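PDB 2VWA: early transcribed membrane protein 13 from Plasmodium falciparum, which binds the lipid phosphatidylethanolamine through its soluble helical domain and is the sporozoite membrane protein UIS3, essential for liver-stage development. Local coordinates for residues Val28-Glu40 against Ala80-Tyr92. Sequence-based numbering, arbitrary orientation.
Sequences VDIARLSIQKHFE and AVMDLKYHLQKVY. With PTY (phosphatidylethanolamine), chain G.
Ile35 packs against Leu84 and Leu88 at the apolar centre of a helix-helix interface in this all-helical domain, where helices 21-41 and 74-99 run in roughly the same direction, their segments crossing at -46°. Branched at CB, Ile35 sends CG2 to CG of Leu84, and its CD1 lies 3.8 Å from CD2 of Leu88, while the small Ala31 lets CD1 of Leu84 come close to the backbone. Helix 54-67 adds Phe60 and Val61 to this core. Phe39, with CG anti to its backbone N (chi1 -177°), lays one ring face on Leu88 and meets CD1 of Tyr92 at its edge.

Toward the lipid the contact turns polar. His87 offers a flat face to the aliphatic part of Arg32, whose CG lies 3.9 Å from the ring centroid in a CH-pi contact, and NE2 of His87 donates a hydrogen bond to OE1 of Gln36 (2.9 Å). The extended chain of Gln36 also carries its amide to the phosphatidylethanolamine, NE2 making a weak hydrogen bond to the phosphate oxygen O12. Acyl carbon C21 covers one face of the Arg32 guanidinium, which forms a two-pronged salt bridge with Asp83: NE donates to OD1 and NH2 to OD2, each at 2.6 Å, on syn lone pairs with the guanidinium and carboxylate planes 11° apart.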
loop_
_atom_site.group_PDB
_atom_site.type_symbol
_atom_site.label_atom_id
_atom_site.label_comp_id
_atom_site.label_asym_id
_atom_site.label_seq_id
_atom_site.Cartn_x
_atom_site.Cartn_y
_atom_site.Cartn_z
ATOM N N VAL A 28 6.945 5.701 -0.591
ATOM C CA VAL A 28 6.481 4.796 0.445
ATOM C C VAL A 28 5.818 5.597 1.564
ATOM O O VAL A 28 4.792 5.177 2.097
ATOM C CB VAL A 28 7.618 3.850 0.960
ATOM C CG1 VAL A 28 7.225 3.144 2.253
ATOM C CG2 VAL A 28 7.975 2.819 -0.104
ATOM N N ASP A 29 6.352 6.772 1.867
ATOM C CA ASP A 29 5.728 7.620 2.872
ATOM C C ASP A 29 4.312 7.925 2.469
ATOM O O ASP A 29 3.407 7.776 3.254
ATOM C CB ASP A 29 6.487 8.935 3.071
ATOM C CG ASP A 29 7.763 8.746 3.831
ATOM O OD1 ASP A 29 7.810 7.860 4.729
ATOM O OD2 ASP A 29 8.722 9.486 3.531
ATOM N N ILE A 30 4.145 8.379 1.238
ATOM C CA ILE A 30 2.848 8.758 0.700
ATOM C C ILE A 30 1.896 7.539 0.675
ATOM O O ILE A 30 0.757 7.659 1.148
ATOM C CB ILE A 30 3.001 9.368 -0.725
ATOM C CG1 ILE A 30 3.792 10.687 -0.651
ATOM C CG2 ILE A 30 1.628 9.550 -1.380
ATOM C CD1 ILE A 30 4.213 11.291 -2.013
ATOM N N ALA A 31 2.370 6.398 0.146
ATOM C CA ALA A 31 1.606 5.133 0.113
ATOM C C ALA A 31 1.177 4.692 1.510
ATOM O O ALA A 31 0.041 4.212 1.695
ATOM C CB ALA A 31 2.402 4.001 -0.595
ATOM N N ARG A 32 2.073 4.901 2.490
ATOM C CA ARG A 32 1.752 4.625 3.901
ATOM C C ARG A 32 0.536 5.374 4.393
ATOM O O ARG A 32 -0.403 4.766 4.908
ATOM C CB ARG A 32 2.937 4.906 4.825
ATOM C CG ARG A 32 3.901 3.750 4.926
ATOM C CD ARG A 32 4.938 4.018 6.011
ATOM N NE ARG A 32 6.110 3.213 5.756
ATOM C CZ ARG A 32 7.344 3.528 6.121
ATOM N NH1 ARG A 32 7.573 4.643 6.787
ATOM N NH2 ARG A 32 8.351 2.707 5.828
ATOM N N LEU A 33 0.540 6.704 4.244
ATOM C CA LEU A 33 -0.583 7.495 4.764
ATOM C C LEU A 33 -1.830 7.237 3.953
ATOM O O LEU A 33 -2.932 7.283 4.463
ATOM C CB LEU A 33 -0.268 8.998 4.807
ATOM C CG LEU A 33 0.854 9.338 5.808
ATOM C CD1 LEU A 33 1.455 10.708 5.494
ATOM C CD2 LEU A 33 0.372 9.262 7.276
ATOM N N SER A 34 -1.661 6.929 2.689
ATOM C CA SER A 34 -2.815 6.812 1.834
ATOM C C SER A 34 -3.629 5.543 2.120
ATOM O O SER A 34 -4.851 5.559 2.114
ATOM C CB SER A 34 -2.381 6.947 0.377
ATOM O OG SER A 34 -3.347 6.412 -0.504
ATOM N N ILE A 35 -2.949 4.447 2.394
ATOM C CA ILE A 35 -3.630 3.203 2.642
ATOM C C ILE A 35 -4.075 3.199 4.111
ATOM O O ILE A 35 -5.026 2.525 4.483
ATOM C CB ILE A 35 -2.720 1.966 2.275
ATOM C CG1 ILE A 35 -3.564 0.721 2.028
ATOM C CG2 ILE A 35 -1.627 1.701 3.335
ATOM C CD1 ILE A 35 -2.723 -0.509 1.627
ATOM N N GLN A 36 -3.361 3.949 4.942
ATOM C CA GLN A 36 -3.770 4.146 6.319
ATOM C C GLN A 36 -5.169 4.768 6.345
ATOM O O GLN A 36 -6.077 4.247 7.000
ATOM C CB GLN A 36 -2.776 5.041 7.036
ATOM C CG GLN A 36 -3.237 5.396 8.427
ATOM C CD GLN A 36 -2.164 6.005 9.270
ATOM O OE1 GLN A 36 -0.953 5.843 9.027
ATOM N NE2 GLN A 36 -2.597 6.703 10.295
ATOM N N LYS A 37 -5.347 5.880 5.627
ATOM C CA LYS A 37 -6.682 6.481 5.509
ATOM C C LYS A 37 -7.736 5.545 4.946
ATOM O O LYS A 37 -8.862 5.548 5.434
ATOM C CB LYS A 37 -6.672 7.752 4.680
ATOM C CG LYS A 37 -6.147 8.928 5.436
ATOM C CD LYS A 37 -5.463 9.850 4.440
ATOM C CE LYS A 37 -4.907 11.080 5.122
ATOM N NZ LYS A 37 -4.961 12.199 4.137
ATOM N N HIS A 38 -7.394 4.771 3.920
ATOM C CA HIS A 38 -8.341 3.789 3.410
ATOM C C HIS A 38 -8.671 2.731 4.466
ATOM O O HIS A 38 -9.825 2.383 4.656
ATOM C CB HIS A 38 -7.843 3.135 2.131
ATOM C CG HIS A 38 -8.878 2.293 1.452
ATOM N ND1 HIS A 38 -8.990 0.933 1.663
ATOM C CD2 HIS A 38 -9.859 2.621 0.573
ATOM C CE1 HIS A 38 -9.990 0.460 0.936
ATOM N NE2 HIS A 38 -10.528 1.460 0.260
ATOM N N PHE A 39 -7.660 2.247 5.176
ATOM C CA PHE A 39 -7.858 1.183 6.156
ATOM C C PHE A 39 -8.654 1.628 7.373
ATOM O O PHE A 39 -9.363 0.836 7.977
ATOM C CB PHE A 39 -6.511 0.653 6.586
ATOM C CG PHE A 39 -6.565 -0.500 7.544
ATOM C CD1 PHE A 39 -6.743 -1.802 7.071
ATOM C CD2 PHE A 39 -6.368 -0.292 8.915
ATOM C CE1 PHE A 39 -6.731 -2.880 7.945
ATOM C CE2 PHE A 39 -6.364 -1.353 9.806
ATOM C CZ PHE A 39 -6.539 -2.650 9.335
ATOM N N GLU A 40 -8.545 2.904 7.715
ATOM C CA GLU A 40 -9.158 3.415 8.909
ATOM C C GLU A 40 -10.627 3.658 8.643
ATOM O O GLU A 40 -11.390 3.775 9.567
ATOM C CB GLU A 40 -8.438 4.675 9.380
ATOM C CG GLU A 40 -7.185 4.355 10.218
ATOM C CD GLU A 40 -6.340 5.595 10.615
ATOM O OE1 GLU A 40 -6.588 6.721 10.087
ATOM O OE2 GLU A 40 -5.409 5.435 11.451
ATOM N N ALA A 80 7.861 -2.336 -1.499
ATOM C CA ALA A 80 6.907 -1.349 -1.031
ATOM C C ALA A 80 5.663 -1.997 -0.384
ATOM O O ALA A 80 5.143 -1.486 0.614
ATOM C CB ALA A 80 6.523 -0.393 -2.157
ATOM N N VAL A 81 5.212 -3.107 -0.968
ATOM C CA VAL A 81 4.130 -3.952 -0.468
ATOM C C VAL A 81 4.461 -4.500 0.901
ATOM O O VAL A 81 3.682 -4.361 1.835
ATOM C CB VAL A 81 3.879 -5.148 -1.414
ATOM C CG1 VAL A 81 2.961 -6.229 -0.744
ATOM C CG2 VAL A 81 3.295 -4.668 -2.745
HETATM N N MSE A 82 5.637 -5.097 1.035
HETATM C CA MSE A 82 6.103 -5.537 2.355
HETATM C C MSE A 82 6.068 -4.393 3.390
HETATM O O MSE A 82 5.683 -4.597 4.545
HETATM C CB MSE A 82 7.502 -6.162 2.257
HETATM C CG MSE A 82 7.526 -7.533 1.573
HETATM SE SE MSE A 82 6.142 -8.749 2.339
HETATM C CE MSE A 82 6.802 -8.785 4.218
ATOM N N ASP A 83 6.447 -3.194 2.957
ATOM C CA ASP A 83 6.485 -2.047 3.835
ATOM C C ASP A 83 5.078 -1.653 4.271
ATOM O O ASP A 83 4.824 -1.436 5.432
ATOM C CB ASP A 83 7.210 -0.889 3.149
ATOM C CG ASP A 83 7.457 0.280 4.079
ATOM O OD1 ASP A 83 6.477 0.927 4.537
ATOM O OD2 ASP A 83 8.645 0.570 4.361
ATOM N N LEU A 84 4.162 -1.580 3.325
ATOM C CA LEU A 84 2.754 -1.323 3.642
ATOM C C LEU A 84 2.155 -2.342 4.594
ATOM O O LEU A 84 1.387 -1.977 5.468
ATOM C CB LEU A 84 1.914 -1.224 2.360
ATOM C CG LEU A 84 1.691 0.203 1.859
ATOM C CD1 LEU A 84 2.910 1.084 1.998
ATOM C CD2 LEU A 84 1.204 0.165 0.437
ATOM N N LYS A 85 2.525 -3.603 4.451
ATOM C CA LYS A 85 2.136 -4.623 5.416
ATOM C C LYS A 85 2.561 -4.296 6.840
ATOM O O LYS A 85 1.740 -4.326 7.752
ATOM C CB LYS A 85 2.682 -5.988 5.014
ATOM C CG LYS A 85 2.196 -7.140 5.901
ATOM C CD LYS A 85 2.641 -8.451 5.340
ATOM C CE LYS A 85 2.486 -9.546 6.365
ATOM N NZ LYS A 85 3.381 -10.686 6.024
ATOM N N TYR A 86 3.826 -3.969 7.029
ATOM C CA TYR A 86 4.335 -3.685 8.322
ATOM C C TYR A 86 3.576 -2.470 8.907
ATOM O O TYR A 86 3.161 -2.488 10.088
ATOM C CB TYR A 86 5.863 -3.447 8.262
ATOM C CG TYR A 86 6.555 -3.359 9.622
ATOM C CD1 TYR A 86 7.366 -2.266 9.956
ATOM C CD2 TYR A 86 6.374 -4.363 10.590
ATOM C CE1 TYR A 86 8.012 -2.184 11.217
ATOM C CE2 TYR A 86 7.004 -4.306 11.846
ATOM C CZ TYR A 86 7.812 -3.212 12.159
ATOM O OH TYR A 86 8.405 -3.167 13.416
ATOM N N HIS A 87 3.385 -1.445 8.081
ATOM C CA HIS A 87 2.719 -0.259 8.496
ATOM C C HIS A 87 1.272 -0.578 8.911
ATOM O O HIS A 87 0.846 -0.201 10.000
ATOM C CB HIS A 87 2.755 0.782 7.369
ATOM C CG HIS A 87 2.115 2.087 7.729
ATOM N ND1 HIS A 87 2.693 2.983 8.604
ATOM C CD2 HIS A 87 0.950 2.649 7.328
ATOM C CE1 HIS A 87 1.918 4.044 8.723
ATOM N NE2 HIS A 87 0.853 3.870 7.958
ATOM N N LEU A 88 0.531 -1.298 8.072
ATOM C CA LEU A 88 -0.861 -1.623 8.425
ATOM C C LEU A 88 -1.009 -2.359 9.751
ATOM O O LEU A 88 -1.979 -2.134 10.475
ATOM C CB LEU A 88 -1.570 -2.401 7.311
ATOM C CG LEU A 88 -2.579 -1.651 6.443
ATOM C CD1 LEU A 88 -2.563 -0.115 6.572
ATOM C CD2 LEU A 88 -2.427 -2.069 5.028
ATOM N N GLN A 89 -0.045 -3.214 10.073
ATOM C CA GLN A 89 -0.085 -3.974 11.304
ATOM C C GLN A 89 -0.058 -3.065 12.486
ATOM O O GLN A 89 -0.777 -3.273 13.468
ATOM C CB GLN A 89 1.075 -4.962 11.354
ATOM C CG GLN A 89 0.802 -6.189 10.490
ATOM C CD GLN A 89 2.010 -7.075 10.338
ATOM O OE1 GLN A 89 3.082 -6.766 10.850
ATOM N NE2 GLN A 89 1.836 -8.208 9.635
ATOM N N LYS A 90 0.753 -2.028 12.363
ATOM C CA LYS A 90 0.854 -1.000 13.386
ATOM C C LYS A 90 -0.374 -0.057 13.463
ATOM O O LYS A 90 -0.809 0.351 14.547
ATOM C CB LYS A 90 2.111 -0.191 13.143
ATOM C CG LYS A 90 3.388 -0.972 13.302
ATOM C CD LYS A 90 4.460 0.019 13.669
ATOM C CE LYS A 90 5.792 -0.337 13.116
ATOM N NZ LYS A 90 5.859 0.012 11.673
ATOM N N VAL A 91 -0.928 0.288 12.310
ATOM C CA VAL A 91 -2.158 1.046 12.301
ATOM C C VAL A 91 -3.241 0.229 13.040
ATOM O O VAL A 91 -3.916 0.741 13.919
ATOM C CB VAL A 91 -2.582 1.422 10.847
ATOM C CG1 VAL A 91 -4.004 2.007 10.821
ATOM C CG2 VAL A 91 -1.553 2.396 10.198
ATOM N N TYR A 92 -3.353 -1.054 12.701
ATOM C CA TYR A 92 -4.324 -1.943 13.312
ATOM C C TYR A 92 -4.122 -2.120 14.807
ATOM O O TYR A 92 -5.074 -2.207 15.558
ATOM C CB TYR A 92 -4.228 -3.310 12.637
ATOM C CG TYR A 92 -5.381 -4.243 12.920
ATOM C CD1 TYR A 92 -6.694 -3.765 12.926
ATOM C CD2 TYR A 92 -5.167 -5.603 13.162
ATOM C CE1 TYR A 92 -7.763 -4.606 13.157
ATOM C CE2 TYR A 92 -6.244 -6.468 13.409
ATOM C CZ TYR A 92 -7.543 -5.946 13.396
ATOM O OH TYR A 92 -8.638 -6.726 13.624
HETATM C C1 PTY G . -1.322 8.938 13.446
HETATM C C2 PTY G . -7.228 8.526 15.331
HETATM C C3 PTY G . -7.160 7.814 13.982
HETATM O O4 PTY G . 0.042 8.815 13.042
HETATM C C5 PTY G . -3.263 7.623 14.272
HETATM C C6 PTY G . -1.971 7.559 13.460
HETATM O O7 PTY G . -1.067 6.604 14.028
HETATM C C8 PTY G . -1.048 5.299 13.359
HETATM O O10 PTY G . -2.099 4.752 13.064
HETATM C C11 PTY G . 0.263 4.608 13.042
HETATM C C12 PTY G . 1.073 4.418 14.324
HETATM C C13 PTY G . 2.156 3.349 14.200
HETATM C C14 PTY G . 3.371 3.834 13.414
HETATM C C15 PTY G . 4.538 4.207 14.326
HETATM C C16 PTY G . 5.552 5.092 13.603
HETATM C C17 PTY G . 6.578 4.234 12.864
HETATM C C18 PTY G . 7.579 5.074 12.080
HETATM C C19 PTY G . 8.819 4.254 11.744
HETATM C C20 PTY G . 8.897 3.951 10.249
HETATM C C21 PTY G . 8.656 2.476 9.941
HETATM C C22 PTY G . 9.923 1.644 10.131
HETATM C C23 PTY G . 10.524 1.183 8.807
HETATM C C24 PTY G . 10.157 -0.266 8.483
HETATM C C25 PTY G . 10.259 -0.484 6.976
HETATM C C26 PTY G . 9.608 -1.782 6.509
HETATM C C27 PTY G . 10.071 -2.071 5.089
HETATM C C28 PTY G . 10.054 -3.550 4.732
HETATM C C29 PTY G . 10.228 -3.705 3.234
HETATM C C30 PTY G . 1.127 9.238 13.918
HETATM C C31 PTY G . 1.524 8.401 15.117
HETATM O O30 PTY G . 1.710 10.279 13.664
HETATM C C32 PTY G . 2.882 7.741 14.896
HETATM C C33 PTY G . 3.478 7.275 16.222
HETATM C C34 PTY G . 4.946 7.681 16.357
HETATM C C35 PTY G . 5.630 6.878 17.465
HETATM C C36 PTY G . 6.460 7.790 18.366
HETATM C C37 PTY G . 7.955 7.565 18.161
HETATM C C38 PTY G . 8.738 8.856 18.381
HETATM C C39 PTY G . 9.343 9.380 17.079
HETATM C C40 PTY G . 10.873 9.384 17.132
HETATM C C41 PTY G . 11.482 9.369 15.731
HETATM C C42 PTY G . 12.250 8.075 15.466
HETATM C C43 PTY G . 13.391 8.301 14.477
HETATM C C44 PTY G . 13.402 7.239 13.394
HETATM P P1 PTY G . -5.049 8.811 12.670
HETATM O O11 PTY G . -6.633 8.696 12.984
HETATM O O12 PTY G . -4.858 8.654 11.178
HETATM O O13 PTY G . -4.528 10.061 13.345
HETATM O O14 PTY G . -4.396 7.519 13.404
HETATM N N1 PTY G . -8.616 8.759 15.681
#